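Local coordinates for FAD-dependent oxidoreductase (Actinomadura kijaniata, PDB 3M9V), which is a flavin-dependent oxidoreductase of the acyl-CoA dehydrogenase family that binds dTDP and takes part in the biosynthesis of the nitrosugar D-kijanose, at residues Leu88-Leu100 with Ser262-Asp276. Numbering follows the deposited sequence.
Sequences LLAVARADASTAL and SVLGVYVGVAQAAYD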
loop_
_atom_site.group_PDB
_atom_site.type_symbol
_atom_site.label_atom_id
_atom_site.label_comp_id
_atom_site.label_asym_id
_atom_site.label_seq_id
_atom_site.Cartn_x
_atom_site.Cartn_y
_atom_site.Cartn_z
ATOM N N LEU A 88 -2.795 -27.480 9.838
ATOM C CA LEU A 88 -2.312 -27.133 8.490
ATOM C C LEU A 88 -1.192 -26.097 8.518
ATOM O O LEU A 88 -0.252 -26.126 7.723
ATOM C CB LEU A 88 -3.456 -26.628 7.600
ATOM C CG LEU A 88 -4.551 -27.686 7.391
ATOM C CD1 LEU A 88 -5.706 -27.165 6.521
ATOM C CD2 LEU A 88 -3.924 -28.885 6.693
ATOM N N LEU A 89 -1.335 -25.101 9.384
ATOM C CA LEU A 89 -0.289 -24.091 9.549
ATOM C C LEU A 89 1.042 -24.772 9.927
ATOM O O LEU A 89 2.090 -24.518 9.308
ATOM C CB LEU A 89 -0.800 -23.116 10.632
ATOM C CG LEU A 89 -0.048 -21.794 10.827
ATOM C CD1 LEU A 89 -0.827 -20.876 11.813
ATOM C CD2 LEU A 89 1.361 -22.055 11.408
ATOM N N ALA A 90 1.021 -25.651 10.928
ATOM C CA ALA A 90 2.277 -26.333 11.312
ATOM C C ALA A 90 2.846 -27.152 10.142
ATOM O O ALA A 90 4.057 -27.112 9.872
ATOM C CB ALA A 90 2.047 -27.259 12.561
ATOM N N VAL A 91 1.981 -27.845 9.397
ATOM C CA VAL A 91 2.485 -28.586 8.237
ATOM C C VAL A 91 3.046 -27.653 7.156
ATOM O O VAL A 91 4.096 -27.918 6.568
ATOM C CB VAL A 91 1.444 -29.590 7.664
ATOM C CG1 VAL A 91 1.938 -30.286 6.378
ATOM C CG2 VAL A 91 1.098 -30.660 8.701
ATOM N N ALA A 92 2.337 -26.560 6.885
ATOM C CA ALA A 92 2.771 -25.621 5.857
ATOM C C ALA A 92 4.117 -24.960 6.169
ATOM O O ALA A 92 4.864 -24.646 5.241
ATOM C CB ALA A 92 1.692 -24.576 5.594
ATOM N N ARG A 93 4.444 -24.753 7.441
ATOM C CA ARG A 93 5.762 -24.195 7.729
ATOM C C ARG A 93 6.818 -25.169 7.268
ATOM O O ARG A 93 7.912 -24.743 6.963
ATOM C CB ARG A 93 6.012 -23.994 9.227
ATOM C CG ARG A 93 5.121 -22.927 9.744
ATOM C CD ARG A 93 5.134 -22.886 11.245
ATOM N NE ARG A 93 6.502 -22.665 11.687
ATOM C CZ ARG A 93 6.779 -22.171 12.883
ATOM N NH1 ARG A 93 5.798 -21.838 13.714
ATOM N NH2 ARG A 93 8.045 -22.015 13.223
ATOM N N ALA A 94 6.504 -26.460 7.229
ATOM C CA ALA A 94 7.413 -27.435 6.628
ATOM C C ALA A 94 7.298 -27.573 5.105
ATOM O O ALA A 94 8.327 -27.608 4.416
ATOM C CB ALA A 94 7.236 -28.767 7.330
ATOM N N ASP A 95 6.076 -27.629 4.560
ATOM C CA ASP A 95 5.958 -27.654 3.115
ATOM C C ASP A 95 4.491 -27.362 2.799
ATOM O O ASP A 95 3.573 -28.032 3.283
ATOM C CB ASP A 95 6.299 -29.055 2.547
ATOM C CG ASP A 95 6.056 -29.131 1.041
ATOM O OD1 ASP A 95 5.241 -29.921 0.486
ATOM O OD2 ASP A 95 6.746 -28.334 0.373
ATOM N N ALA A 96 4.281 -26.336 2.000
ATOM C CA ALA A 96 2.929 -25.849 1.761
ATOM C C ALA A 96 2.149 -26.796 0.843
ATOM O O ALA A 96 0.932 -26.926 1.018
ATOM C CB ALA A 96 3.042 -24.483 1.086
ATOM N N SER A 97 2.827 -27.395 -0.136
ATOM C CA SER A 97 2.171 -28.392 -0.995
ATOM C C SER A 97 1.618 -29.538 -0.177
ATOM O O SER A 97 0.497 -29.952 -0.441
ATOM C CB SER A 97 3.094 -29.046 -2.036
ATOM O OG SER A 97 3.495 -28.062 -2.980
ATOM N N THR A 98 2.380 -30.039 0.797
ATOM C CA THR A 98 1.851 -31.153 1.589
ATOM C C THR A 98 0.626 -30.725 2.388
ATOM O O THR A 98 -0.323 -31.488 2.581
ATOM C CB THR A 98 2.932 -31.624 2.596
ATOM O OG1 THR A 98 4.066 -32.086 1.854
ATOM C CG2 THR A 98 2.434 -32.712 3.528
ATOM N N ALA A 99 0.684 -29.514 2.939
ATOM C CA ALA A 99 -0.452 -28.997 3.693
ATOM C C ALA A 99 -1.687 -28.862 2.798
ATOM O O ALA A 99 -2.793 -29.097 3.272
ATOM C CB ALA A 99 -0.104 -27.632 4.342
ATOM N N LEU A 100 -1.514 -28.418 1.559
ATOM C CA LEU A 100 -2.639 -28.095 0.696
ATOM C C LEU A 100 -3.327 -29.431 0.363
ATOM O O LEU A 100 -4.558 -29.541 0.415
ATOM C CB LEU A 100 -2.140 -27.446 -0.599
ATOM C CG LEU A 100 -3.233 -27.250 -1.670
ATOM C CD1 LEU A 100 -4.281 -26.357 -1.075
ATOM C CD2 LEU A 100 -2.727 -26.611 -2.975
ATOM N N SER A 262 -10.589 -23.688 6.133
ATOM C CA SER A 262 -9.436 -24.020 6.949
ATOM C C SER A 262 -8.100 -23.930 6.194
ATOM O O SER A 262 -6.990 -23.855 6.766
ATOM C CB SER A 262 -9.719 -25.297 7.773
ATOM O OG SER A 262 -9.561 -26.468 6.992
ATOM N N VAL A 263 -8.197 -23.954 4.875
ATOM C CA VAL A 263 -7.025 -23.812 4.015
ATOM C C VAL A 263 -6.311 -22.468 4.208
ATOM O O VAL A 263 -5.184 -22.338 3.759
ATOM C CB VAL A 263 -7.337 -23.996 2.507
ATOM C CG1 VAL A 263 -7.727 -22.686 1.877
ATOM C CG2 VAL A 263 -6.090 -24.521 1.798
ATOM N N LEU A 264 -6.943 -21.505 4.882
ATOM C CA LEU A 264 -6.330 -20.234 5.211
ATOM C C LEU A 264 -5.113 -20.492 6.111
ATOM O O LEU A 264 -4.164 -19.727 6.017
ATOM C CB LEU A 264 -7.302 -19.286 5.939
ATOM C CG LEU A 264 -8.464 -18.695 5.110
ATOM C CD1 LEU A 264 -9.348 -17.647 5.806
ATOM C CD2 LEU A 264 -7.984 -18.187 3.729
ATOM N N GLY A 265 -5.150 -21.521 6.956
ATOM C CA GLY A 265 -4.004 -21.898 7.771
ATOM C C GLY A 265 -2.751 -22.182 6.962
ATOM O O GLY A 265 -1.627 -21.968 7.434
ATOM N N VAL A 266 -2.919 -22.641 5.724
ATOM C CA VAL A 266 -1.779 -22.959 4.843
ATOM C C VAL A 266 -0.949 -21.695 4.577
ATOM O O VAL A 266 0.269 -21.642 4.777
ATOM C CB VAL A 266 -2.237 -23.655 3.550
ATOM C CG1 VAL A 266 -1.024 -23.850 2.610
ATOM C CG2 VAL A 266 -2.896 -25.019 3.913
ATOM N N TYR A 267 -1.645 -20.626 4.220
ATOM C CA TYR A 267 -0.988 -19.381 3.747
ATOM C C TYR A 267 -0.466 -18.651 4.982
ATOM O O TYR A 267 0.607 -18.039 4.922
ATOM C CB TYR A 267 -1.965 -18.555 2.896
ATOM C CG TYR A 267 -2.386 -19.431 1.728
ATOM C CD1 TYR A 267 -1.454 -19.734 0.731
ATOM C CD2 TYR A 267 -3.670 -19.975 1.617
ATOM C CE1 TYR A 267 -1.779 -20.566 -0.351
ATOM C CE2 TYR A 267 -4.007 -20.810 0.526
ATOM C CZ TYR A 267 -3.045 -21.117 -0.416
ATOM O OH TYR A 267 -3.275 -21.936 -1.482
ATOM N N VAL A 268 -1.176 -18.788 6.102
ATOM C CA VAL A 268 -0.621 -18.270 7.339
ATOM C C VAL A 268 0.691 -18.990 7.704
ATOM O O VAL A 268 1.645 -18.353 8.170
ATOM C CB VAL A 268 -1.610 -18.348 8.551
ATOM C CG1 VAL A 268 -0.939 -17.747 9.787
ATOM C CG2 VAL A 268 -2.960 -17.641 8.265
ATOM N N GLY A 269 0.763 -20.309 7.538
ATOM C CA GLY A 269 2.030 -21.013 7.836
ATOM C C GLY A 269 3.184 -20.651 6.926
ATOM O O GLY A 269 4.335 -20.513 7.376
ATOM N N VAL A 270 2.886 -20.464 5.637
ATOM C CA VAL A 270 3.880 -19.936 4.686
ATOM C C VAL A 270 4.447 -18.581 5.121
ATOM O O VAL A 270 5.678 -18.380 5.140
ATOM C CB VAL A 270 3.331 -19.899 3.235
ATOM C CG1 VAL A 270 4.345 -19.264 2.286
ATOM C CG2 VAL A 270 3.084 -21.351 2.753
ATOM N N ALA A 271 3.569 -17.646 5.486
ATOM C CA ALA A 271 4.083 -16.374 5.988
ATOM C C ALA A 271 4.924 -16.553 7.257
ATOM O O ALA A 271 5.911 -15.846 7.475
ATOM C CB ALA A 271 2.906 -15.406 6.254
ATOM N N GLN A 272 4.499 -17.438 8.154
ATOM C CA GLN A 272 5.277 -17.662 9.376
ATOM C C GLN A 272 6.687 -18.185 9.059
ATOM O O GLN A 272 7.669 -17.783 9.689
ATOM C CB GLN A 272 4.510 -18.586 10.337
ATOM C CG GLN A 272 5.202 -18.850 11.704
ATOM C CD GLN A 272 5.154 -17.622 12.585
ATOM O OE1 GLN A 272 4.076 -17.155 12.943
ATOM N NE2 GLN A 272 6.309 -17.068 12.907
ATOM N N ALA A 273 6.795 -19.087 8.086
ATOM C CA ALA A 273 8.039 -19.788 7.818
ATOM C C ALA A 273 8.935 -18.756 7.131
ATOM O O ALA A 273 10.121 -18.753 7.401
ATOM C CB ALA A 273 7.817 -21.027 6.909
ATOM N N ALA A 274 8.388 -17.862 6.306
ATOM C CA ALA A 274 9.194 -16.783 5.735
ATOM C C ALA A 274 9.789 -15.861 6.805
ATOM O O ALA A 274 10.977 -15.551 6.823
ATOM C CB ALA A 274 8.373 -15.964 4.700
ATOM N N TYR A 275 8.966 -15.448 7.757
ATOM C CA TYR A 275 9.417 -14.560 8.811
ATOM C C TYR A 275 10.517 -15.246 9.638
ATOM O O TYR A 275 11.541 -14.619 9.928
ATOM C CB TYR A 275 8.233 -14.280 9.712
ATOM C CG TYR A 275 8.489 -13.291 10.825
ATOM C CD1 TYR A 275 9.253 -12.143 10.617
ATOM C CD2 TYR A 275 7.956 -13.486 12.081
ATOM C CE1 TYR A 275 9.472 -11.219 11.656
ATOM C CE2 TYR A 275 8.139 -12.558 13.109
ATOM C CZ TYR A 275 8.870 -11.429 12.884
ATOM O OH TYR A 275 9.022 -10.558 13.942
ATOM N N ASP A 276 10.278 -16.507 10.014
ATOM C CA ASP A 276 11.225 -17.276 10.824
ATOM C C ASP A 276 12.575 -17.404 10.147
ATOM O O ASP A 276 13.606 -17.313 10.812
ATOM C CB ASP A 276 10.715 -18.698 11.043
ATOM C CG ASP A 276 9.586 -18.732 12.041
ATOM O OD1 ASP A 276 9.298 -17.721 12.707
ATOM O OD2 ASP A 276 8.926 -19.771 12.088
HETATM O O HOH W 1 8.985 -21.704 10.660
#
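Leu89 lies directly against Gly269 where helices 88-94 and 264-276 cross at -45°, their axes only 7.2 Å apart. Gly269 permits this, since a side chain there would collide with Leu89 O and the methyl of Ala92; at this closeness the CA of Leu89 makes a CA-H...O contact of 3.3 Å with Gly265 O. Alongside, Val266 enters as a knob among Leu88, Ala92, Ala96 and Ala99; with CG1 anti to the backbone N (chi1 175°), its CG2 is directed to Ala99 CB, 3.8 Å away. In the next helix, N-capped by Asp95, Ala96 CB meets Val270 CG2 at 3.5 Å.

The solvent side is looser and polar. Arg93 runs past Gly269 O and bends at chi3, bringing Gln272 CG under the rim of one guanidinium face, near NH1. Asp276 OD2 also approaches from over a face, the planes 54° apart, in a 2.7 Å salt bridge to Arg93 NH2. Gln272 NE2 donates to Asp276 OD1, and Gln272 OE1 accepts from Arg308 NH2. An alanine in place of Asp276 would probably leave the Arg93 guanidinium without its countercharge and freer to swing into solvent. Close backbone approach at Gly269 and apolar side-chain packing thus join the N-terminal and C-terminal helical regions of this acyl-CoA dehydrogenase fold, while the Arg93-Asp276 charge pair lies at the solvent-facing end.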